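Local coordinates for putative Fe-S biosynthesis protein (Lactobacillus acidophilus, PDB 2QGO) that probably takes part in iron-sulphur cluster biosynthesis, although its exact role is not established, at residues 29-34 / 49-54; 34-39 / 117-122; 60-65 / 75-80. All coordinates share one frame; numbering follows the deposited sequence.

Contact 1 (29-34 / 49-54)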
loop_
_atom_site.group_PDB
_atom_site.type_symbol
_atom_site.label_atom_id
_atom_site.label_comp_id
_atom_site.label_asym_id
_atom_site.label_seq_id
_atom_site.Cartn_x
_atom_site.Cartn_y
_atom_site.Cartn_z
ATOM N N ILE A 29 4.324 0.746 0.736
ATOM C CA ILE A 29 5.773 0.859 0.771
ATOM C C ILE A 29 6.354 1.023 -0.618
ATOM O O ILE A 29 5.670 0.819 -1.622
ATOM C CB ILE A 29 6.401 -0.386 1.399
ATOM C CG1 ILE A 29 6.009 -1.612 0.581
ATOM C CG2 ILE A 29 5.940 -0.532 2.838
ATOM C CD1 ILE A 29 6.753 -2.859 0.965
ATOM N N THR A 30 7.625 1.410 -0.664
ATOM C CA THR A 30 8.317 1.562 -1.934
ATOM C C THR A 30 8.784 0.150 -2.210
ATOM O O THR A 30 8.991 -0.632 -1.286
ATOM C CB THR A 30 9.572 2.450 -1.822
ATOM O OG1 THR A 30 10.549 1.774 -1.024
ATOM C CG2 THR A 30 9.242 3.782 -1.176
ATOM N N ASP A 31 8.944 -0.192 -3.472
ATOM C CA ASP A 31 9.394 -1.527 -3.800
ATOM C C ASP A 31 10.645 -1.400 -4.653
ATOM O O ASP A 31 10.556 -1.327 -5.872
ATOM C CB ASP A 31 8.304 -2.273 -4.574
ATOM C CG ASP A 31 8.603 -3.746 -4.711
ATOM O OD1 ASP A 31 9.754 -4.144 -4.416
ATOM O OD2 ASP A 31 7.693 -4.502 -5.117
ATOM N N ASP A 32 11.806 -1.358 -4.007
ATOM C CA ASP A 32 13.064 -1.243 -4.726
ATOM C C ASP A 32 13.772 -2.596 -4.801
ATOM O O ASP A 32 14.950 -2.670 -5.149
ATOM C CB ASP A 32 13.970 -0.213 -4.040
ATOM C CG ASP A 32 14.373 -0.625 -2.640
ATOM O OD1 ASP A 32 13.882 -1.660 -2.146
ATOM O OD2 ASP A 32 15.186 0.093 -2.029
ATOM N N GLY A 33 13.033 -3.657 -4.474
ATOM C CA GLY A 33 13.575 -5.004 -4.492
ATOM C C GLY A 33 14.295 -5.372 -3.203
ATOM O O GLY A 33 14.732 -6.514 -3.034
ATOM N N GLY A 34 14.407 -4.415 -2.284
ATOM C CA GLY A 34 15.116 -4.665 -1.040
ATOM C C GLY A 34 14.312 -5.083 0.180
ATOM O O GLY A 34 14.878 -5.666 1.107
ATOM N N HIS A 49 8.692 3.252 -7.458
ATOM C CA HIS A 49 7.576 2.309 -7.541
ATOM C C HIS A 49 7.037 1.950 -6.156
ATOM O O HIS A 49 7.793 1.856 -5.187
ATOM C CB HIS A 49 8.017 1.035 -8.260
ATOM C CG HIS A 49 6.944 -0.007 -8.347
ATOM N ND1 HIS A 49 5.723 0.230 -8.941
ATOM C CD2 HIS A 49 6.901 -1.283 -7.895
ATOM C CE1 HIS A 49 4.970 -0.852 -8.850
ATOM N NE2 HIS A 49 5.662 -1.785 -8.218
ATOM N N PHE A 50 5.727 1.752 -6.062
ATOM C CA PHE A 50 5.125 1.401 -4.783
ATOM C C PHE A 50 4.155 0.244 -4.891
ATOM O O PHE A 50 3.695 -0.115 -5.973
ATOM C CB PHE A 50 4.374 2.594 -4.177
ATOM C CG PHE A 50 5.212 3.827 -4.009
ATOM C CD1 PHE A 50 5.488 4.649 -5.100
ATOM C CD2 PHE A 50 5.725 4.171 -2.768
ATOM C CE1 PHE A 50 6.263 5.800 -4.955
ATOM C CE2 PHE A 50 6.506 5.326 -2.613
ATOM C CZ PHE A 50 6.769 6.135 -3.710
ATOM N N SER A 51 3.844 -0.349 -3.752
ATOM C CA SER A 51 2.887 -1.434 -3.738
ATOM C C SER A 51 2.125 -1.453 -2.432
ATOM O O SER A 51 2.584 -0.926 -1.410
ATOM C CB SER A 51 3.592 -2.776 -3.986
ATOM O OG SER A 51 4.663 -2.978 -3.095
ATOM N N ILE A 52 0.934 -2.026 -2.487
ATOM C CA ILE A 52 0.081 -2.158 -1.313
ATOM C C ILE A 52 0.165 -3.603 -0.865
ATOM O O ILE A 52 -0.154 -4.515 -1.621
ATOM C CB ILE A 52 -1.398 -1.843 -1.630
ATOM C CG1 ILE A 52 -1.601 -0.330 -1.716
ATOM C CG2 ILE A 52 -2.309 -2.449 -0.553
ATOM C CD1 ILE A 52 -1.308 0.392 -0.403
ATOM N N ILE A 53 0.594 -3.806 0.368
ATOM C CA ILE A 53 0.699 -5.148 0.907
ATOM C C ILE A 53 -0.411 -5.307 1.926
ATOM O O ILE A 53 -0.573 -4.452 2.790
ATOM C CB ILE A 53 2.060 -5.348 1.614
ATOM C CG1 ILE A 53 3.196 -5.002 0.651
ATOM C CG2 ILE A 53 2.185 -6.769 2.128
ATOM C CD1 ILE A 53 3.114 -5.713 -0.689
ATOM N N TRP A 54 -1.189 -6.378 1.829
ATOM C CA TRP A 54 -2.241 -6.577 2.816
ATOM C C TRP A 54 -1.940 -7.739 3.762
ATOM O O TRP A 54 -1.341 -8.741 3.371
ATOM C CB TRP A 54 -3.612 -6.767 2.147
ATOM C CG TRP A 54 -3.787 -8.017 1.358
ATOM C CD1 TRP A 54 -3.590 -8.176 0.018
ATOM C CD2 TRP A 54 -4.260 -9.283 1.848
ATOM N NE1 TRP A 54 -3.917 -9.457 -0.362
ATOM C CE2 TRP A 54 -4.330 -10.159 0.740
ATOM C CE3 TRP A 54 -4.630 -9.760 3.114
ATOM C CZ2 TRP A 54 -4.759 -11.486 0.859
ATOM C CZ3 TRP A 54 -5.057 -11.087 3.236
ATOM C CH2 TRP A 54 -5.116 -11.932 2.112
HETATM O O HOH W 1 11.071 1.937 -6.320
#

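Contact 2 (34-39 / 117-122)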
loop_
_atom_site.group_PDB
_atom_site.type_symbol
_atom_site.label_atom_id
_atom_site.label_comp_id
_atom_site.label_asym_id
_atom_site.label_seq_id
_atom_site.Cartn_x
_atom_site.Cartn_y
_atom_site.Cartn_z
ATOM N N GLY A 34 14.407 -4.415 -2.284
ATOM C CA GLY A 34 15.116 -4.665 -1.040
ATOM C C GLY A 34 14.312 -5.083 0.180
ATOM O O GLY A 34 14.878 -5.666 1.107
ATOM N N GLY A 35 13.011 -4.795 0.194
ATOM C CA GLY A 35 12.183 -5.151 1.340
ATOM C C GLY A 35 11.681 -6.585 1.349
ATOM O O GLY A 35 11.699 -7.273 0.318
ATOM N N LYS A 36 11.216 -7.041 2.509
ATOM C CA LYS A 36 10.719 -8.407 2.621
ATOM C C LYS A 36 9.461 -8.658 1.796
ATOM O O LYS A 36 9.208 -9.792 1.388
ATOM C CB LYS A 36 10.471 -8.784 4.091
ATOM C CG LYS A 36 9.441 -7.947 4.836
ATOM C CD LYS A 36 9.242 -8.509 6.252
ATOM C CE LYS A 36 8.186 -7.745 7.036
ATOM N NZ LYS A 36 8.060 -8.273 8.429
ATOM N N TYR A 37 8.693 -7.604 1.527
ATOM C CA TYR A 37 7.462 -7.734 0.745
ATOM C C TYR A 37 7.582 -7.374 -0.746
ATOM O O TYR A 37 6.574 -7.070 -1.392
ATOM C CB TYR A 37 6.359 -6.872 1.365
ATOM C CG TYR A 37 5.915 -7.322 2.738
ATOM C CD1 TYR A 37 5.440 -8.616 2.945
ATOM C CD2 TYR A 37 5.943 -6.445 3.826
ATOM C CE1 TYR A 37 4.999 -9.032 4.198
ATOM C CE2 TYR A 37 5.502 -6.851 5.089
ATOM C CZ TYR A 37 5.031 -8.149 5.268
ATOM O OH TYR A 37 4.589 -8.568 6.499
ATOM N N SER A 38 8.791 -7.426 -1.300
ATOM C CA SER A 38 9.015 -7.088 -2.714
ATOM C C SER A 38 8.110 -7.815 -3.725
ATOM O O SER A 38 7.947 -9.027 -3.664
ATOM C CB SER A 38 10.486 -7.324 -3.066
ATOM O OG SER A 38 10.812 -6.782 -4.332
ATOM N N ILE A 39 7.571 -7.036 -4.666
ATOM C CA ILE A 39 6.648 -7.451 -5.741
ATOM C C ILE A 39 5.457 -8.262 -5.261
ATOM O O ILE A 39 4.591 -7.741 -4.541
ATOM C CB ILE A 39 7.353 -8.231 -6.914
ATOM C CG1 ILE A 39 7.709 -9.654 -6.490
ATOM C CG2 ILE A 39 8.570 -7.460 -7.400
ATOM C CD1 ILE A 39 6.559 -10.663 -6.688
ATOM N N ALA A 117 1.447 -14.594 1.758
ATOM C CA ALA A 117 1.869 -15.394 0.615
ATOM C C ALA A 117 3.308 -15.066 0.216
ATOM O O ALA A 117 4.102 -15.967 -0.061
ATOM C CB ALA A 117 0.920 -15.173 -0.564
ATOM N N LEU A 118 3.637 -13.777 0.186
ATOM C CA LEU A 118 4.989 -13.338 -0.156
ATOM C C LEU A 118 6.024 -13.964 0.773
ATOM O O LEU A 118 6.992 -14.564 0.312
ATOM C CB LEU A 118 5.089 -11.810 -0.074
ATOM C CG LEU A 118 4.467 -11.069 -1.260
ATOM C CD1 LEU A 118 4.331 -9.589 -0.937
ATOM C CD2 LEU A 118 5.332 -11.284 -2.505
ATOM N N LEU A 119 5.809 -13.824 2.079
ATOM C CA LEU A 119 6.724 -14.377 3.076
ATOM C C LEU A 119 6.854 -15.905 2.967
ATOM O O LEU A 119 7.957 -16.448 3.050
ATOM C CB LEU A 119 6.253 -14.008 4.489
ATOM C CG LEU A 119 5.983 -12.524 4.758
ATOM C CD1 LEU A 119 5.607 -12.334 6.217
ATOM C CD2 LEU A 119 7.213 -11.687 4.400
ATOM N N LYS A 120 5.728 -16.585 2.785
ATOM C CA LYS A 120 5.708 -18.039 2.665
ATOM C C LYS A 120 6.613 -18.508 1.525
ATOM O O LYS A 120 7.460 -19.394 1.701
ATOM C CB LYS A 120 4.270 -18.511 2.431
ATOM C CG LYS A 120 4.079 -20.026 2.403
ATOM C CD LYS A 120 2.596 -20.384 2.368
ATOM C CE LYS A 120 1.890 -19.815 1.124
ATOM N NZ LYS A 120 0.401 -20.032 1.178
ATOM N N ALA A 121 6.431 -17.906 0.353
ATOM C CA ALA A 121 7.237 -18.248 -0.811
ATOM C C ALA A 121 8.696 -17.889 -0.535
ATOM O O ALA A 121 9.609 -18.644 -0.884
ATOM C CB ALA A 121 6.727 -17.495 -2.043
ATOM N N ASN A 122 8.910 -16.737 0.096
ATOM C CA ASN A 122 10.258 -16.293 0.430
ATOM C C ASN A 122 10.950 -17.394 1.221
ATOM O O ASN A 122 12.080 -17.782 0.924
ATOM C CB ASN A 122 10.201 -15.017 1.275
ATOM C CG ASN A 122 10.291 -13.749 0.432
ATOM O OD1 ASN A 122 10.083 -13.780 -0.787
ATOM N ND2 ASN A 122 10.597 -12.622 1.084
#

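Contact 3 (60-65 / 75-80)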
loop_
_atom_site.group_PDB
_atom_site.type_symbol
_atom_site.label_atom_id
_atom_site.label_comp_id
_atom_site.label_asym_id
_atom_site.label_seq_id
_atom_site.Cartn_x
_atom_site.Cartn_y
_atom_site.Cartn_z
ATOM N N PRO A 60 4.879 -5.274 13.096
ATOM C CA PRO A 60 5.662 -4.308 13.877
ATOM C C PRO A 60 6.759 -3.576 13.098
ATOM O O PRO A 60 7.213 -2.515 13.519
ATOM C CB PRO A 60 6.201 -5.149 15.042
ATOM C CG PRO A 60 6.159 -6.567 14.514
ATOM C CD PRO A 60 4.864 -6.594 13.747
ATOM N N ASP A 61 7.191 -4.132 11.969
ATOM C CA ASP A 61 8.208 -3.468 11.150
ATOM C C ASP A 61 7.597 -2.270 10.408
ATOM O O ASP A 61 8.320 -1.462 9.817
ATOM C CB ASP A 61 8.805 -4.430 10.119
ATOM C CG ASP A 61 9.857 -5.358 10.713
ATOM O OD1 ASP A 61 10.124 -5.276 11.939
ATOM O OD2 ASP A 61 10.423 -6.171 9.940
ATOM N N TYR A 62 6.272 -2.162 10.437
ATOM C CA TYR A 62 5.565 -1.070 9.755
ATOM C C TYR A 62 4.507 -0.513 10.703
ATOM O O TYR A 62 3.310 -0.723 10.501
ATOM C CB TYR A 62 4.896 -1.605 8.489
ATOM C CG TYR A 62 5.874 -2.156 7.478
ATOM C CD1 TYR A 62 6.557 -1.313 6.608
ATOM C CD2 TYR A 62 6.147 -3.519 7.422
ATOM C CE1 TYR A 62 7.497 -1.814 5.705
ATOM C CE2 TYR A 62 7.085 -4.031 6.522
ATOM C CZ TYR A 62 7.755 -3.170 5.669
ATOM O OH TYR A 62 8.689 -3.660 4.793
ATOM N N PRO A 63 4.940 0.236 11.732
ATOM C CA PRO A 63 4.095 0.842 12.760
ATOM C C PRO A 63 3.485 2.209 12.507
ATOM O O PRO A 63 2.551 2.603 13.209
ATOM C CB PRO A 63 5.037 0.892 13.947
ATOM C CG PRO A 63 6.288 1.393 13.282
ATOM C CD PRO A 63 6.357 0.565 11.986
ATOM N N VAL A 64 4.015 2.939 11.532
ATOM C CA VAL A 64 3.527 4.280 11.246
ATOM C C VAL A 64 2.185 4.320 10.527
ATOM O O VAL A 64 2.035 3.806 9.419
ATOM C CB VAL A 64 4.553 5.060 10.421
ATOM C CG1 VAL A 64 4.107 6.520 10.288
ATOM C CG2 VAL A 64 5.918 4.957 11.078
ATOM N N LYS A 65 1.213 4.958 11.165
ATOM C CA LYS A 65 -0.117 5.056 10.597
ATOM C C LYS A 65 -0.241 6.198 9.610
ATOM O O LYS A 65 0.288 7.287 9.826
ATOM C CB LYS A 65 -1.153 5.238 11.706
ATOM C CG LYS A 65 -1.291 4.031 12.617
ATOM C CD LYS A 65 -2.330 4.277 13.701
ATOM C CE LYS A 65 -2.548 3.029 14.542
ATOM N NZ LYS A 65 -3.485 3.289 15.681
ATOM N N TYR A 75 -0.676 1.382 6.944
ATOM C CA TYR A 75 0.595 1.688 7.598
ATOM C C TYR A 75 1.776 1.809 6.639
ATOM O O TYR A 75 1.660 1.544 5.446
ATOM C CB TYR A 75 0.934 0.580 8.594
ATOM C CG TYR A 75 -0.055 0.419 9.721
ATOM C CD1 TYR A 75 0.250 0.868 11.000
ATOM C CD2 TYR A 75 -1.295 -0.191 9.514
ATOM C CE1 TYR A 75 -0.650 0.715 12.055
ATOM C CE2 TYR A 75 -2.214 -0.347 10.569
ATOM C CZ TYR A 75 -1.878 0.111 11.840
ATOM O OH TYR A 75 -2.751 -0.027 12.903
ATOM N N THR A 76 2.916 2.200 7.203
ATOM C CA THR A 76 4.166 2.317 6.466
ATOM C C THR A 76 5.307 2.312 7.487
ATOM O O THR A 76 5.072 2.123 8.679
ATOM C CB THR A 76 4.220 3.606 5.622
ATOM O OG1 THR A 76 5.277 3.497 4.662
ATOM C CG2 THR A 76 4.465 4.824 6.500
ATOM N N SER A 77 6.538 2.495 7.024
ATOM C CA SER A 77 7.685 2.504 7.927
ATOM C C SER A 77 8.412 3.839 7.878
ATOM O O SER A 77 8.143 4.680 7.015
ATOM C CB SER A 77 8.658 1.365 7.582
ATOM O OG SER A 77 9.250 1.530 6.304
ATOM N N ASP A 78 9.332 4.044 8.810
ATOM C CA ASP A 78 10.068 5.298 8.837
ATOM C C ASP A 78 10.876 5.452 7.559
ATOM O O ASP A 78 11.023 6.550 7.024
ATOM C CB ASP A 78 10.946 5.362 10.094
ATOM C CG ASP A 78 10.129 5.688 11.345
ATOM O OD1 ASP A 78 9.342 6.661 11.285
ATOM O OD2 ASP A 78 10.260 4.985 12.382
ATOM N N PHE A 79 11.369 4.340 7.038
ATOM C CA PHE A 79 12.131 4.386 5.798
ATOM C C PHE A 79 11.257 4.736 4.597
ATOM O O PHE A 79 11.610 5.586 3.775
ATOM C CB PHE A 79 12.779 3.037 5.523
ATOM C CG PHE A 79 13.395 2.945 4.159
ATOM C CD1 PHE A 79 14.532 3.696 3.846
ATOM C CD2 PHE A 79 12.829 2.134 3.176
ATOM C CE1 PHE A 79 15.097 3.639 2.572
ATOM C CE2 PHE A 79 13.387 2.068 1.894
ATOM C CZ PHE A 79 14.522 2.821 1.590
ATOM N N ASP A 80 10.128 4.047 4.482
ATOM C CA ASP A 80 9.221 4.265 3.361
ATOM C C ASP A 80 8.517 5.622 3.366
ATOM O O ASP A 80 8.166 6.131 2.308
ATOM C CB ASP A 80 8.179 3.139 3.302
ATOM C CG ASP A 80 8.781 1.803 2.903
ATOM O OD1 ASP A 80 9.214 1.654 1.734
ATOM O OD2 ASP A 80 8.823 0.894 3.760
#

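Contact 1 (29-34 / 49-54)
Ile29 and Ser51 form an antiparallel hydrogen-bonded pair in which each residue gives and takes a backbone bond. Ser51 N reaches Ile29 O at 3.0 Å, and Ile29 N reaches Ser51 O at 3.2 Å. Thr30 and Phe50 follow as a non-hydrogen-bonded pair with diverging side chains; their amides donate outside the pair, Thr30 N to Asp80 OD1 and Phe50 N to Asp107 OD2. Where strand 25-30 ends, one more backbone bond carries the pairing into the loop: Asp31 N donates to His49 O over 2.9 Å, rising 38° out of the carbonyl plane. A water spans the same end, accepting from His49 N and donating weakly to Asp31 O.

The polar side chains find their partners largely beyond the pair. Asp31 CG stands anti to its own nitrogen (chi1 -169°), and the carboxylate takes Ile39 N on OD2 and the Ser38 hydroxyl on OD1; OD1 also receives a weak bond from Gly33 N. Asp31 CB meets the His49 ring obliquely, 3.7 Å from CD2, while His49 NE2 is bonded to Asp111 and ND1 weakly to Asp107 OD2. Ser51 OG, buried here and 3.9 Å from Asp31 OD2, has no polar partner in the model. In the turn beyond, Asp32 OD1 accepts Gly34 N from above the carboxylate plane, closing an Asx turn.

Apolar contacts fill in around these bonds. Thr30 CG2 lies 3.5 Å from Phe50 CE2, and Ile29 CD1 reaches Ile53 CG1 at 4.2 Å on the face that Ile29 shares with Ser51. The arrangement is that of two neighbouring antiparallel strands inside the mixed sheet of this Fe-S biosynthesis domain, joined at one end by a long loop that is partly unmodelled.

Contact 2 (34-39 / 117-122)
Tyr37 meets the helix through Leu118 and Leu119, and these apolar contacts carry most of the interface. Leu119 brings its CD2 methyl obliquely against the phenol ring, 3.5 Å from Tyr37 CE1, while its CD1 lies 3.9 Å from Tyr37 OH. Leu118 works at the root of the same side chain: its CD1 is 4.1 Å from Tyr37 CB. Leu118 CG stands beside the backbone N and anti to the carbonyl carbon (chi1 -77°), and chi2 of 167° sets CD1 anti to CA, reaching the Tyr37 carbonyl, while CD2 branches toward Ser38. Lys36 lays CG over one face of the Tyr37 ring, offset toward the rim, and its CD approaches Leu119 CD2 at 4.2 Å. Ile39 CD1 touches Leu118 CD2 more loosely.

Residues 35-38 form a type I beta turn, closed by a weak bond from Ser38 N to Gly35 O. This turn, in the loop between strands 25-30 and 50-55, packs against the C-terminal helix 115-125, and Tyr37 continues inward onto Ile53 and Leu55 of strand 50-55 and Ile27 and Ile29 of strand 25-30.

Methyl-to-carbonyl packing makes up a second group. Leu118 CD1 lies 3.4 Å from Tyr37 O, and Leu118 CD2 is 3.6 Å from Ser38 O, so this one side chain spans successive carbonyls of the turn.

Polar approaches are few. Asn122 ND2 comes within 3.2 Å of Lys36 O. The polar ends of Lys36 and Tyr37 turn to a common partner outside both segments: Lys36 NZ forms a salt bridge with Asp59, and the Tyr37 hydroxyl is hydrogen-bonded to the same carboxylate.

Contact 3 (60-65 / 75-80)
Val64 and Thr76 form an antiparallel hydrogen-bonded pair, with Thr76 N to Val64 O at 2.9 Å and a weak return bond from Val64 N to Thr76 O at 3.2 Å, while Lys65 and Tyr75 follow as a non-hydrogen-bonded pair.

On the face shared by Lys65 and Tyr75, the lysine chain runs extended alongside the phenol, pointing the same way. Its CG touches Tyr75 CE1 at 3.4 Å, and its CE lies 3.5 Å from Tyr75 OH. Pro63 O lies at the edge of this ring, near its plane, and Tyr62 O packs on Tyr75 CB at 3.3 Å. An alanine in place of Tyr75 is likely to open a gap beside Pro63 and leave the Lys65 methylenes without the ring they lie along.

On the other face Val64 and Thr76 lie side by side, Val64 CB 3.9 Å from Thr76 CG2. The threonine hydroxyl, anti to its backbone N (chi1 -165°), bonds to Leu28 O of the neighbouring strand.

Tyr62 packs beside the start of the short helix 78-81. Its CD1 sits 3.5 Å from Ser77 CB, and Asp80 OD2 meets the ring at its edge near CE1, the ring and carboxylate planes 27° apart. Ser77 is the N-cap: its OG accepts Asp80 N and donates to Asp80 OD2, 2.7 Å away, on the anti side, 30° out of the carboxylate plane. Asp80 OD1 has its own donor in strand 25-30.

The hairpin formed by strands 64-65 and 73-76 thus ends in a capped helix. Two backbone bonds, one of them weak, and the packing of Lys65 on Tyr75 and Val64 on Thr76 join the outer strand, whereas the Asp80 carboxylate, with a donor on each oxygen and close to the helix start, is likely to remain ionised.

Overall arrangement
Contact 1 lies nearest the centre of the chain and is partly buried; contacts 2 and 3 are surface contacts. Contacts 1 and 3 belong to the same sheet, where strands 25-30 and 73-76 are neighbours, and Asp80 ties them by accepting Thr30 N. Contact 2 instead sets the loop following strand 25-30 against the C-terminal helix, and Asp31 links it to contact 1 through Ser38 and Ile39. Their chemistry follows their places: paired backbone bonds inside the sheet, methyl and ring packing under the helix, and short pairing plus a helix cap at the edge. Tyr37 and Tyr62 touch, bringing contacts 2 and 3 together despite centres about 16 Å apart.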